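PDB 6IUQ: prolyl 4-hydroxylase from Phytophthora capsici LT1534, which probably hydroxylates proline residues at C4, using iron(II) and 2-oxoglutarate as other members of its oxygenase superfamily do. Local coordinates for residues V38-F44 / D203-L207; L171-N175 / E223-L227; Y17-H21 / S116-A122. All coordinates share one frame; numbering follows the deposited sequence.

Interaction 1. Residues V38-F44 / D203-L207; sequences VVIDDCF and DRVVL
Val38 and Ile40, on an edge strand of the major sheet of this double-stranded beta-helix (DSBH) enzyme, form antiparallel hydrogen-bonded pairs with Leu207 and Val205. Each pair is closed by two backbone bonds, among them Ile40 N to Val205 O at 2.7 Å. Packing is tight on the face that carries these four residues. Val38 and Leu207 lie alongside each other and point the same way, with Val38 CG1 3.8 Å from Leu207 CB. Beyond the strand, the chain turns at 41-44 and lays Cys43 and Phe44 against Val205, whose CG2 touches Cys43 CB at 3.6 Å and also meets the edge of the Phe44 ring. Asp203 pins this turn: its carbonyl oxygen accepts a hydrogen bond from Cys43 N, and its OD1 one from Phe44 N on the syn lone pair at 2.9 Å. Its OD2 is bonded to Gly45 N, so both carboxylate oxygens hold the loop backbone.

The other face is looser and nearer solvent. Here Arg204, bent at chi3 (-81°), passes obliquely by Val39 CG1 and grips the exposed Asp41 side-on, with NE at 2.7 Å and NH2 at 3.0 Å from the same OD1. The carboxylate and guanidinium planes are 41° apart, and OD2 gets just a weak bond from NH2. At the loop end, a water donates to both Asp42 OD1 and Asp203 OD2, probably easing the repulsion between these carboxylates.

Val28 of helix 26-35 covers Val38 and Ile40, Leu20 of helix 17-23 packs on Cys43 and Phe44, Val198 lies against Val39 and Arg204, and strand 166-173 pairs with the other edge of strand 204-209.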
ATOM      1  N   VAL A  38      -1.552  -3.833   8.563  1.00 18.06           N
ATOM      2  CA  VAL A  38      -0.838  -4.061   9.799  1.00 17.39           C
ATOM      3  C   VAL A  38       0.551  -3.410   9.720  1.00 19.90           C
ATOM      4  O   VAL A  38       1.156  -3.359   8.648  1.00 16.64           O
ATOM      5  CB  VAL A  38      -0.759  -5.578  10.101  1.00 23.46           C
ATOM      6  CG1 VAL A  38      -0.024  -6.333   8.984  1.00 14.07           C
ATOM      7  CG2 VAL A  38      -0.142  -5.833  11.473  1.00 17.59           C
ATOM      8  N   VAL A  39       1.017  -2.864  10.847  1.00 16.44           N
ATOM      9  CA  VAL A  39       2.296  -2.176  10.936  1.00 15.54           C
ATOM     10  C   VAL A  39       3.298  -2.995  11.762  1.00 23.16           C
ATOM     11  O   VAL A  39       2.960  -3.493  12.829  1.00 21.71           O
ATOM     12  CB  VAL A  39       2.137  -0.796  11.580  1.00 20.35           C
ATOM     13  CG1 VAL A  39       3.512  -0.130  11.752  1.00 20.65           C
ATOM     14  CG2 VAL A  39       1.173   0.083  10.748  1.00 15.63           C
ATOM     15  N   ILE A  40       4.519  -3.157  11.256  1.00 20.52           N
ATOM     16  CA  ILE A  40       5.553  -3.908  11.959  1.00 20.12           C
ATOM     17  C   ILE A  40       6.819  -3.072  12.128  1.00 22.20           C
ATOM     18  O   ILE A  40       7.501  -2.765  11.146  1.00 24.43           O
ATOM     19  CB  ILE A  40       5.932  -5.196  11.222  1.00 22.63           C
ATOM     20  CG1 ILE A  40       4.707  -5.843  10.581  1.00 23.21           C
ATOM     21  CG2 ILE A  40       6.643  -6.174  12.171  1.00 22.16           C
ATOM     22  CD1 ILE A  40       5.025  -7.152   9.909  1.00 27.88           C
ATOM     23  N   ASP A  41       7.127  -2.702  13.367  1.00 16.66           N
ATOM     24  CA  ASP A  41       8.306  -1.905  13.651  1.00 24.08           C
ATOM     25  C   ASP A  41       9.527  -2.792  13.805  1.00 25.90           C
ATOM     26  O   ASP A  41       9.412  -3.940  14.237  1.00 23.71           O
ATOM     27  CB  ASP A  41       8.098  -1.068  14.911  1.00 26.86           C
ATOM     28  CG  ASP A  41       7.180   0.127  14.670  1.00 30.33           C
ATOM     29  OD1 ASP A  41       7.428   0.893  13.713  1.00 32.69           O
ATOM     30  OD2 ASP A  41       6.210   0.288  15.430  1.00 37.30           O
ATOM     31  N   ASP A  42      10.678  -2.242  13.416  1.00 25.93           N
ATOM     32  CA  ASP A  42      11.982  -2.889  13.516  1.00 25.05           C
ATOM     33  C   ASP A  42      11.972  -4.307  12.938  1.00 25.08           C
ATOM     34  O   ASP A  42      12.444  -5.264  13.547  1.00 28.08           O
ATOM     35  CB  ASP A  42      12.453  -2.869  14.979  1.00 21.16           C
ATOM     36  CG  ASP A  42      12.545  -1.455  15.523  1.00 23.24           C
ATOM     37  OD1 ASP A  42      13.366  -0.662  15.000  1.00 28.57           O
ATOM     38  OD2 ASP A  42      11.789  -1.119  16.462  1.00 31.92           O
ATOM     39  N   CYS A  43      11.440  -4.423  11.732  1.00 25.88           N
ATOM     40  CA  CYS A  43      11.167  -5.719  11.140  1.00 25.89           C
ATOM     41  C   CYS A  43      12.459  -6.446  10.713  1.00 24.26           C
ATOM     42  O   CYS A  43      12.690  -7.571  11.129  1.00 29.24           O
ATOM     43  CB  CYS A  43      10.201  -5.528   9.962  1.00 27.51           C
ATOM     44  SG  CYS A  43       9.697  -7.034   9.130  1.00 25.51           S
ATOM     45  N   PHE A  44      13.310  -5.804   9.915  1.00 22.32           N
ATOM     46  CA  PHE A  44      14.528  -6.455   9.431  1.00 23.92           C
ATOM     47  C   PHE A  44      15.676  -6.352  10.430  1.00 28.05           C
ATOM     48  O   PHE A  44      16.609  -7.162  10.403  1.00 28.07           O
ATOM     49  CB  PHE A  44      14.974  -5.861   8.086  1.00 24.76           C
ATOM     50  CG  PHE A  44      14.075  -6.214   6.936  1.00 22.45           C
ATOM     51  CD1 PHE A  44      12.875  -5.548   6.746  1.00 24.06           C
ATOM     52  CD2 PHE A  44      14.427  -7.226   6.048  1.00 25.80           C
ATOM     53  CE1 PHE A  44      12.022  -5.886   5.675  1.00 28.17           C
ATOM     54  CE2 PHE A  44      13.588  -7.577   4.967  1.00 24.78           C
ATOM     55  CZ  PHE A  44      12.385  -6.905   4.784  1.00 25.13           C
ATOM     56  N   ASP A 203      13.013   1.049   8.971  1.00 20.97           N
ATOM     57  CA  ASP A 203      12.832  -0.361   9.297  1.00 23.62           C
ATOM     58  C   ASP A 203      11.401  -0.664   9.766  1.00 24.83           C
ATOM     59  O   ASP A 203      11.145  -1.656  10.455  1.00 26.30           O
ATOM     60  CB  ASP A 203      13.856  -0.803  10.347  1.00 23.29           C
ATOM     61  CG  ASP A 203      14.014  -2.301  10.395  1.00 29.41           C
ATOM     62  OD1 ASP A 203      13.689  -2.944   9.367  1.00 28.49           O
ATOM     63  OD2 ASP A 203      14.439  -2.841  11.449  1.00 26.61           O
ATOM     64  N   ARG A 204      10.464   0.185   9.368  1.00 20.84           N
ATOM     65  CA  ARG A 204       9.052  -0.090   9.579  1.00 22.17           C
ATOM     66  C   ARG A 204       8.433  -0.715   8.335  1.00 18.79           C
ATOM     67  O   ARG A 204       8.632  -0.232   7.223  1.00 21.23           O
ATOM     68  CB  ARG A 204       8.305   1.190   9.952  1.00 21.77           C
ATOM     69  CG  ARG A 204       6.798   1.045   9.911  1.00 20.62           C
ATOM     70  CD  ARG A 204       6.145   2.308  10.431  1.00 23.74           C
ATOM     71  NE  ARG A 204       6.117   2.352  11.891  1.00 22.78           N
ATOM     72  CZ  ARG A 204       5.692   3.392  12.602  1.00 30.80           C
ATOM     73  NH1 ARG A 204       5.278   4.510  11.993  1.00 26.12           N
ATOM     74  NH2 ARG A 204       5.682   3.316  13.926  1.00 28.62           N
ATOM     75  N   VAL A 205       7.674  -1.783   8.539  1.00 17.18           N
ATOM     76  CA  VAL A 205       6.971  -2.469   7.466  1.00 19.18           C
ATOM     77  C   VAL A 205       5.456  -2.255   7.596  1.00 19.79           C
ATOM     78  O   VAL A 205       4.889  -2.442   8.680  1.00 18.92           O
ATOM     79  CB  VAL A 205       7.290  -4.004   7.462  1.00 18.81           C
ATOM     80  CG1 VAL A 205       6.304  -4.762   6.608  1.00 18.21           C
ATOM     81  CG2 VAL A 205       8.694  -4.255   6.974  1.00 18.63           C
ATOM     82  N   VAL A 206       4.807  -1.842   6.508  1.00 18.99           N
ATOM     83  CA  VAL A 206       3.344  -1.807   6.464  1.00 14.44           C
ATOM     84  C   VAL A 206       2.862  -2.829   5.438  1.00 17.66           C
ATOM     85  O   VAL A 206       3.375  -2.880   4.323  1.00 18.69           O
ATOM     86  CB  VAL A 206       2.793  -0.419   6.100  1.00 17.65           C
ATOM     87  CG1 VAL A 206       1.258  -0.407   6.228  1.00 19.95           C
ATOM     88  CG2 VAL A 206       3.396   0.658   6.979  1.00 16.68           C
ATOM     89  N   LEU A 207       1.922  -3.675   5.839  1.00 15.41           N
ATOM     90  CA  LEU A 207       1.253  -4.583   4.926  1.00 15.27           C
ATOM     91  C   LEU A 207      -0.164  -4.120   4.874  1.00 18.58           C
ATOM     92  O   LEU A 207      -0.733  -3.801   5.929  1.00 13.90           O
ATOM     93  CB  LEU A 207       1.285  -6.036   5.393  1.00 12.87           C
ATOM     94  CG  LEU A 207       2.624  -6.659   5.778  1.00 22.87           C
ATOM     95  CD1 LEU A 207       2.412  -8.081   6.211  1.00 22.83           C
ATOM     96  CD2 LEU A 207       3.615  -6.588   4.629  1.00 19.08           C
TER
HETATM   97  O   HOH W   1      15.439  -1.524  13.542  1.00 28.51           O

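Interaction 2. Residues L171-N175 / E223-L227; sequences LLYLN and ERYVL
Tyr173 and Val226 stand side by side, pointing the same way, as a non-hydrogen-bonded pair between two adjacent antiparallel strands of the DSBH core. The tyrosine CG is anti to its own carbonyl carbon (chi1 -69°), and from there the ring runs along Val226, bringing CE1 to 3.5 Å from Val226 CG2. The same methyl is met obliquely by Leu171 CD2 at 4.0 Å. Leu171 brings this face close to the active site, its side chain lying about 6 Å from the iron(II) held by His156, Asp158 and His215.

The same CE1 also meets Arg224, whose chain is extended from CG to NE; it sits over one face of the guanidinium, 3.4 Å from Arg224 NH2, with the ring and guanidinium planes 56° apart. A water lying at the edge of both flat groups joins their polar ends, 2.7 Å from Tyr173 OH and accepting from Arg224 NH2.

On the opposite face Leu172 and Leu227, a hydrogen-bonded pair, meet through their CB atoms; their two backbone N-H groups point almost straight at the carbonyl oxygens. Past Tyr173 the backbones diverge, and a side chain takes over the link. Asn175, whose ND2 is tied to Pro200 O, turns its amide oxygen to the other strand, where Tyr225 N donates to a lone pair of Asn175 OD1, in the carbonyl plane, at 2.9 Å.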
ATOM      1  N   LEU A 171       5.204  -2.477   2.263  1.00 19.57           N
ATOM      2  CA  LEU A 171       6.028  -1.275   2.240  1.00 19.57           C
ATOM      3  C   LEU A 171       7.125  -1.348   3.295  1.00 18.93           C
ATOM      4  O   LEU A 171       6.845  -1.574   4.467  1.00 20.13           O
ATOM      5  CB  LEU A 171       5.153  -0.036   2.455  1.00 14.81           C
ATOM      6  CG  LEU A 171       4.112   0.272   1.357  1.00 21.08           C
ATOM      7  CD1 LEU A 171       3.132   1.312   1.815  1.00 23.84           C
ATOM      8  CD2 LEU A 171       4.804   0.797   0.126  1.00 20.67           C
ATOM      9  N   LEU A 172       8.372  -1.172   2.874  1.00 15.91           N
ATOM     10  CA  LEU A 172       9.483  -1.034   3.801  1.00 16.79           C
ATOM     11  C   LEU A 172      10.017   0.389   3.789  1.00 23.20           C
ATOM     12  O   LEU A 172      10.515   0.873   2.761  1.00 19.21           O
ATOM     13  CB  LEU A 172      10.616  -2.003   3.469  1.00 21.81           C
ATOM     14  CG  LEU A 172      11.903  -1.801   4.296  1.00 24.32           C
ATOM     15  CD1 LEU A 172      11.682  -1.844   5.795  1.00 18.00           C
ATOM     16  CD2 LEU A 172      12.971  -2.813   3.901  1.00 23.85           C
ATOM     17  N   TYR A 173       9.908   1.053   4.937  1.00 21.36           N
ATOM     18  CA  TYR A 173      10.335   2.438   5.066  1.00 21.78           C
ATOM     19  C   TYR A 173      11.763   2.526   5.614  1.00 25.91           C
ATOM     20  O   TYR A 173      12.181   1.724   6.454  1.00 21.13           O
ATOM     21  CB  TYR A 173       9.350   3.221   5.947  1.00 22.27           C
ATOM     22  CG  TYR A 173       8.014   3.394   5.253  1.00 23.77           C
ATOM     23  CD1 TYR A 173       7.926   4.125   4.074  1.00 21.35           C
ATOM     24  CD2 TYR A 173       6.862   2.789   5.744  1.00 18.53           C
ATOM     25  CE1 TYR A 173       6.729   4.277   3.416  1.00 21.92           C
ATOM     26  CE2 TYR A 173       5.657   2.927   5.091  1.00 20.92           C
ATOM     27  CZ  TYR A 173       5.597   3.680   3.927  1.00 27.03           C
ATOM     28  OH  TYR A 173       4.420   3.836   3.251  1.00 31.59           O
ATOM     29  N   LEU A 174      12.502   3.513   5.121  1.00 25.67           N
ATOM     30  CA  LEU A 174      13.937   3.559   5.314  1.00 31.33           C
ATOM     31  C   LEU A 174      14.439   4.983   5.538  1.00 33.10           C
ATOM     32  O   LEU A 174      15.426   5.398   4.940  1.00 34.11           O
ATOM     33  CB  LEU A 174      14.639   2.932   4.108  1.00 27.59           C
ATOM     34  CG  LEU A 174      14.450   1.424   3.910  1.00 29.69           C
ATOM     35  CD1 LEU A 174      14.989   0.949   2.583  1.00 27.59           C
ATOM     36  CD2 LEU A 174      15.135   0.656   5.015  1.00 25.61           C
ATOM     37  N   ASN A 175      13.753   5.724   6.404  1.00 31.10           N
ATOM     38  CA  ASN A 175      14.143   7.095   6.715  1.00 31.74           C
ATOM     39  C   ASN A 175      14.568   7.220   8.181  1.00 33.69           C
ATOM     40  O   ASN A 175      13.724   7.206   9.087  1.00 31.74           O
ATOM     41  CB  ASN A 175      12.986   8.048   6.388  1.00 31.85           C
ATOM     42  CG  ASN A 175      12.350   7.737   5.029  1.00 37.04           C
ATOM     43  OD1 ASN A 175      12.963   7.949   3.967  1.00 30.93           O
ATOM     44  ND2 ASN A 175      11.129   7.202   5.059  1.00 32.06           N
ATOM     45  N   GLU A 223      13.881  14.203   1.980  1.00 48.61           N
ATOM     46  CA  GLU A 223      14.141  13.042   1.131  1.00 46.33           C
ATOM     47  C   GLU A 223      13.513  11.801   1.774  1.00 43.13           C
ATOM     48  O   GLU A 223      13.615  11.606   2.985  1.00 38.58           O
ATOM     49  CB  GLU A 223      15.645  12.843   0.918  1.00 38.11           C
ATOM     50  CG  GLU A 223      15.988  11.827  -0.169  1.00 50.90           C
ATOM     51  CD  GLU A 223      17.487  11.563  -0.291  1.00 53.60           C
ATOM     52  OE1 GLU A 223      18.130  11.272   0.745  1.00 49.57           O
ATOM     53  OE2 GLU A 223      18.016  11.636  -1.426  1.00 51.84           O
ATOM     54  N   ARG A 224      12.852  10.986   0.958  1.00 35.70           N
ATOM     55  CA  ARG A 224      12.081   9.839   1.435  1.00 37.44           C
ATOM     56  C   ARG A 224      12.338   8.642   0.529  1.00 34.46           C
ATOM     57  O   ARG A 224      12.074   8.694  -0.675  1.00 31.78           O
ATOM     58  CB  ARG A 224      10.575  10.172   1.478  1.00 34.57           C
ATOM     59  CG  ARG A 224       9.615   9.076   2.011  1.00 32.35           C
ATOM     60  CD  ARG A 224       8.175   9.415   1.570  1.00 33.29           C
ATOM     61  NE  ARG A 224       7.081   8.702   2.238  1.00 26.50           N
ATOM     62  CZ  ARG A 224       6.312   7.794   1.635  1.00 34.68           C
ATOM     63  NH1 ARG A 224       6.539   7.478   0.363  1.00 26.05           N
ATOM     64  NH2 ARG A 224       5.317   7.197   2.295  1.00 29.92           N
ATOM     65  N   TYR A 225      12.875   7.575   1.111  1.00 33.90           N
ATOM     66  CA  TYR A 225      13.051   6.312   0.401  1.00 29.19           C
ATOM     67  C   TYR A 225      12.033   5.299   0.887  1.00 30.56           C
ATOM     68  O   TYR A 225      11.738   5.228   2.088  1.00 28.67           O
ATOM     69  CB  TYR A 225      14.449   5.747   0.609  1.00 30.36           C
ATOM     70  CG  TYR A 225      15.539   6.333  -0.254  1.00 38.10           C
ATOM     71  CD1 TYR A 225      15.783   5.837  -1.533  1.00 34.47           C
ATOM     72  CD2 TYR A 225      16.354   7.352   0.218  1.00 32.69           C
ATOM     73  CE1 TYR A 225      16.791   6.353  -2.317  1.00 35.08           C
ATOM     74  CE2 TYR A 225      17.371   7.875  -0.561  1.00 33.05           C
ATOM     75  CZ  TYR A 225      17.586   7.370  -1.825  1.00 41.72           C
ATOM     76  OH  TYR A 225      18.601   7.881  -2.611  1.00 45.45           O
ATOM     77  N   VAL A 226      11.496   4.520  -0.047  1.00 25.30           N
ATOM     78  CA  VAL A 226      10.611   3.428   0.307  1.00 26.12           C
ATOM     79  C   VAL A 226      10.825   2.244  -0.634  1.00 25.32           C
ATOM     80  O   VAL A 226      11.064   2.409  -1.825  1.00 29.97           O
ATOM     81  CB  VAL A 226       9.128   3.870   0.297  1.00 28.73           C
ATOM     82  CG1 VAL A 226       8.742   4.476  -1.052  1.00 28.98           C
ATOM     83  CG2 VAL A 226       8.238   2.695   0.647  1.00 22.44           C
ATOM     84  N   LEU A 227      10.775   1.040  -0.085  1.00 24.42           N
ATOM     85  CA  LEU A 227      10.869  -0.167  -0.892  1.00 23.61           C
ATOM     86  C   LEU A 227       9.498  -0.814  -0.895  1.00 21.87           C
ATOM     87  O   LEU A 227       8.915  -1.028   0.155  1.00 22.81           O
ATOM     88  CB  LEU A 227      11.950  -1.100  -0.331  1.00 25.66           C
ATOM     89  CG  LEU A 227      12.225  -2.480  -0.921  1.00 27.11           C
ATOM     90  CD1 LEU A 227      13.704  -2.831  -0.661  1.00 25.86           C
ATOM     91  CD2 LEU A 227      11.313  -3.549  -0.325  1.00 20.22           C
TER
HETATM   92  O   HOH W   2       4.195   4.929   0.771  1.00 28.73           O

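Interaction 3. Residues Y17-H21 / S116-A122; sequences YERLH and STELLQA
Tyr17, Leu20 and His21 all pack against Glu118 in this helix-helix contact between the short helix 17-23 and the first turn of helix 118-126. The segment axes approach to 9.6 Å and run in broadly the same direction, 36° apart. The contact is one of van der Waals touches, with no hydrogen bond passing between the segments.

In the first shell, Glu118 CG lies 3.3 Å from Tyr17 O, while its CB faces the branch point of Leu20. Bent at chi2 (61°), the glutamate folds back across the tyrosine at about a right angle, placing OE1 3.5 Å from Tyr17 CD1. His21, with CG anti to the backbone N (chi1 -163°), stretches along the second helix; its CB touches Glu118 CG at 3.8 Å and its ring edge meets Gln121 CB.

Further out, Gln121, whose CB meets His21, has its amide NE2 tied to Thr117 OG1. From the first helix itself, Arg19 binds the carbonyl oxygens of Asp42 and Cys43, anchoring the helix to the loop after strand 37-40. Leu119 and Leu120 in turn press on Leu231 of the core sheet. The glutamate carboxylate, close to the helix start, is probably kept charged, and Ser116 OG holds it by donating to the anti lone pair of Glu118 OE1 at 2.8 Å.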
ATOM      1  N   TYR A  17      16.844 -14.116   7.698  1.00 26.52           N
ATOM      2  CA  TYR A  17      15.602 -14.626   7.132  1.00 26.49           C
ATOM      3  C   TYR A  17      14.610 -15.122   8.158  1.00 27.57           C
ATOM      4  O   TYR A  17      13.417 -14.944   7.992  1.00 27.78           O
ATOM      5  CB  TYR A  17      15.880 -15.783   6.180  1.00 29.96           C
ATOM      6  CG  TYR A  17      16.646 -15.451   4.925  1.00 40.95           C
ATOM      7  CD1 TYR A  17      16.189 -14.478   4.038  1.00 33.92           C
ATOM      8  CD2 TYR A  17      17.808 -16.153   4.598  1.00 38.36           C
ATOM      9  CE1 TYR A  17      16.884 -14.200   2.868  1.00 33.35           C
ATOM     10  CE2 TYR A  17      18.506 -15.886   3.431  1.00 38.04           C
ATOM     11  CZ  TYR A  17      18.033 -14.910   2.568  1.00 40.33           C
ATOM     12  OH  TYR A  17      18.725 -14.640   1.409  1.00 43.36           O
ATOM     13  N   GLU A  18      15.104 -15.786   9.194  1.00 28.36           N
ATOM     14  CA  GLU A  18      14.241 -16.309  10.241  1.00 32.87           C
ATOM     15  C   GLU A  18      13.568 -15.194  11.044  1.00 28.35           C
ATOM     16  O   GLU A  18      12.400 -15.307  11.408  1.00 32.34           O
ATOM     17  CB  GLU A  18      15.038 -17.229  11.174  1.00 37.72           C
ATOM     18  CG  GLU A  18      14.339 -17.497  12.499  1.00 43.92           C
ATOM     19  CD  GLU A  18      14.865 -18.725  13.218  1.00 65.81           C
ATOM     20  OE1 GLU A  18      15.957 -19.218  12.849  1.00 70.69           O
ATOM     21  OE2 GLU A  18      14.174 -19.196  14.152  1.00 68.71           O
ATOM     22  N   ARG A  19      14.301 -14.121  11.323  1.00 26.25           N
ATOM     23  CA  ARG A  19      13.710 -12.953  11.976  1.00 26.65           C
ATOM     24  C   ARG A  19      12.519 -12.465  11.138  1.00 30.04           C
ATOM     25  O   ARG A  19      11.425 -12.243  11.659  1.00 29.70           O
ATOM     26  CB  ARG A  19      14.750 -11.836  12.157  1.00 22.78           C
ATOM     27  CG  ARG A  19      14.187 -10.544  12.729  1.00 24.82           C
ATOM     28  CD  ARG A  19      15.171  -9.376  12.639  1.00 27.44           C
ATOM     29  NE  ARG A  19      14.619  -8.171  13.266  1.00 30.82           N
ATOM     30  CZ  ARG A  19      15.230  -7.474  14.221  1.00 29.99           C
ATOM     31  NH1 ARG A  19      16.425  -7.849  14.658  1.00 24.40           N
ATOM     32  NH2 ARG A  19      14.649  -6.403  14.741  1.00 23.35           N
ATOM     33  N   LEU A  20      12.738 -12.342   9.830  1.00 27.28           N
ATOM     34  CA  LEU A  20      11.713 -11.866   8.916  1.00 26.31           C
ATOM     35  C   LEU A  20      10.507 -12.781   8.963  1.00 29.02           C
ATOM     36  O   LEU A  20       9.374 -12.329   9.148  1.00 26.70           O
ATOM     37  CB  LEU A  20      12.271 -11.777   7.503  1.00 25.47           C
ATOM     38  CG  LEU A  20      11.333 -11.286   6.413  1.00 30.71           C
ATOM     39  CD1 LEU A  20      10.543 -10.058   6.878  1.00 31.03           C
ATOM     40  CD2 LEU A  20      12.147 -10.979   5.158  1.00 31.48           C
ATOM     41  N   HIS A  21      10.751 -14.077   8.832  1.00 27.43           N
ATOM     42  CA  HIS A  21       9.672 -15.043   8.908  1.00 29.34           C
ATOM     43  C   HIS A  21       8.920 -14.942  10.235  1.00 32.09           C
ATOM     44  O   HIS A  21       7.687 -14.972  10.251  1.00 39.39           O
ATOM     45  CB  HIS A  21      10.196 -16.465   8.714  1.00 34.37           C
ATOM     46  CG  HIS A  21       9.117 -17.447   8.385  1.00 44.40           C
ATOM     47  ND1 HIS A  21       8.337 -18.046   9.349  1.00 46.59           N
ATOM     48  CD2 HIS A  21       8.665 -17.907   7.194  1.00 39.88           C
ATOM     49  CE1 HIS A  21       7.456 -18.842   8.768  1.00 44.33           C
ATOM     50  NE2 HIS A  21       7.637 -18.778   7.462  1.00 44.34           N
ATOM     51  N   SER A 116      14.021 -13.716  -1.741  1.00 23.69           N
ATOM     52  CA  SER A 116      13.469 -14.224  -0.495  1.00 26.86           C
ATOM     53  C   SER A 116      11.987 -14.584  -0.635  1.00 26.24           C
ATOM     54  O   SER A 116      11.219 -13.879  -1.294  1.00 27.23           O
ATOM     55  CB  SER A 116      13.663 -13.201   0.621  1.00 26.62           C
ATOM     56  OG  SER A 116      12.796 -13.494   1.691  1.00 29.03           O
ATOM     57  N   THR A 117      11.589 -15.694  -0.027  1.00 25.08           N
ATOM     58  CA  THR A 117      10.191 -16.108  -0.053  1.00 28.21           C
ATOM     59  C   THR A 117       9.564 -16.158   1.331  1.00 25.85           C
ATOM     60  O   THR A 117       8.497 -16.767   1.503  1.00 26.38           O
ATOM     61  CB  THR A 117      10.013 -17.502  -0.675  1.00 31.60           C
ATOM     62  OG1 THR A 117      10.773 -18.455   0.081  1.00 30.69           O
ATOM     63  CG2 THR A 117      10.440 -17.502  -2.121  1.00 25.27           C
ATOM     64  N   GLU A 118      10.222 -15.545   2.313  1.00 24.49           N
ATOM     65  CA  GLU A 118       9.742 -15.598   3.697  1.00 24.44           C
ATOM     66  C   GLU A 118       8.348 -14.987   3.804  1.00 26.16           C
ATOM     67  O   GLU A 118       7.445 -15.570   4.413  1.00 29.53           O
ATOM     68  CB  GLU A 118      10.721 -14.890   4.633  1.00 25.55           C
ATOM     69  CG  GLU A 118      11.743 -15.842   5.260  1.00 33.68           C
ATOM     70  CD  GLU A 118      12.622 -16.529   4.218  1.00 40.86           C
ATOM     71  OE1 GLU A 118      13.066 -15.840   3.264  1.00 37.21           O
ATOM     72  OE2 GLU A 118      12.867 -17.755   4.344  1.00 45.06           O
ATOM     73  N   LEU A 119       8.169 -13.838   3.163  1.00 15.39           N
ATOM     74  CA  LEU A 119       6.898 -13.153   3.167  1.00 24.85           C
ATOM     75  C   LEU A 119       5.819 -14.011   2.520  1.00 26.76           C
ATOM     76  O   LEU A 119       4.751 -14.203   3.089  1.00 24.06           O
ATOM     77  CB  LEU A 119       7.042 -11.816   2.448  1.00 28.39           C
ATOM     78  CG  LEU A 119       5.947 -10.762   2.530  1.00 32.46           C
ATOM     79  CD1 LEU A 119       5.420 -10.595   3.967  1.00 32.14           C
ATOM     80  CD2 LEU A 119       6.543  -9.467   2.013  1.00 26.30           C
ATOM     81  N   LEU A 120       6.119 -14.543   1.337  1.00 26.08           N
ATOM     82  CA  LEU A 120       5.198 -15.423   0.631  1.00 24.74           C
ATOM     83  C   LEU A 120       4.847 -16.642   1.465  1.00 23.02           C
ATOM     84  O   LEU A 120       3.698 -17.046   1.488  1.00 26.19           O
ATOM     85  CB  LEU A 120       5.796 -15.859  -0.719  1.00 27.96           C
ATOM     86  CG  LEU A 120       5.584 -14.878  -1.881  1.00 26.31           C
ATOM     87  CD1 LEU A 120       6.395 -15.260  -3.101  1.00 26.42           C
ATOM     88  CD2 LEU A 120       4.116 -14.842  -2.242  1.00 25.44           C
ATOM     89  N   GLN A 121       5.831 -17.219   2.155  1.00 21.46           N
ATOM     90  CA  GLN A 121       5.593 -18.424   2.947  1.00 25.16           C
ATOM     91  C   GLN A 121       4.659 -18.137   4.125  1.00 25.36           C
ATOM     92  O   GLN A 121       3.691 -18.854   4.329  1.00 23.36           O
ATOM     93  CB  GLN A 121       6.913 -19.016   3.467  1.00 28.08           C
ATOM     94  CG  GLN A 121       7.753 -19.783   2.449  1.00 27.87           C
ATOM     95  CD  GLN A 121       9.087 -20.284   3.033  1.00 36.44           C
ATOM     96  OE1 GLN A 121       9.134 -20.866   4.119  1.00 34.91           O
ATOM     97  NE2 GLN A 121      10.172 -20.047   2.308  1.00 41.95           N
ATOM     98  N   ALA A 122       4.953 -17.092   4.900  1.00 22.39           N
ATOM     99  CA  ALA A 122       4.133 -16.763   6.065  1.00 22.20           C
ATOM    100  C   ALA A 122       2.717 -16.488   5.648  1.00 24.97           C
ATOM    101  O   ALA A 122       1.783 -17.072   6.199  1.00 30.60           O
ATOM    102  CB  ALA A 122       4.697 -15.576   6.813  1.00 20.01           C
TER

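From the N terminus, helix 17-23 opens interaction 3, and strand 37-40 opens interaction 1 before residues 116-122 close the first loop. Interactions 3 and 1 therefore cross. Interaction 1 spans 158 intervening residues, and interaction 2 begins inside that span, at 171-175, yet ends after it at 223-227, so these two cross as well. Interactions 3 and 2 follow in series and do not touch. Interaction 1 lies between them and touches both: strand 204-209 hydrogen-bonds to strand 166-173 on one side, while its loop contacts helix 17-23. Together they tie helices 17-23 and 118-126 to four neighbouring strands of the major sheet.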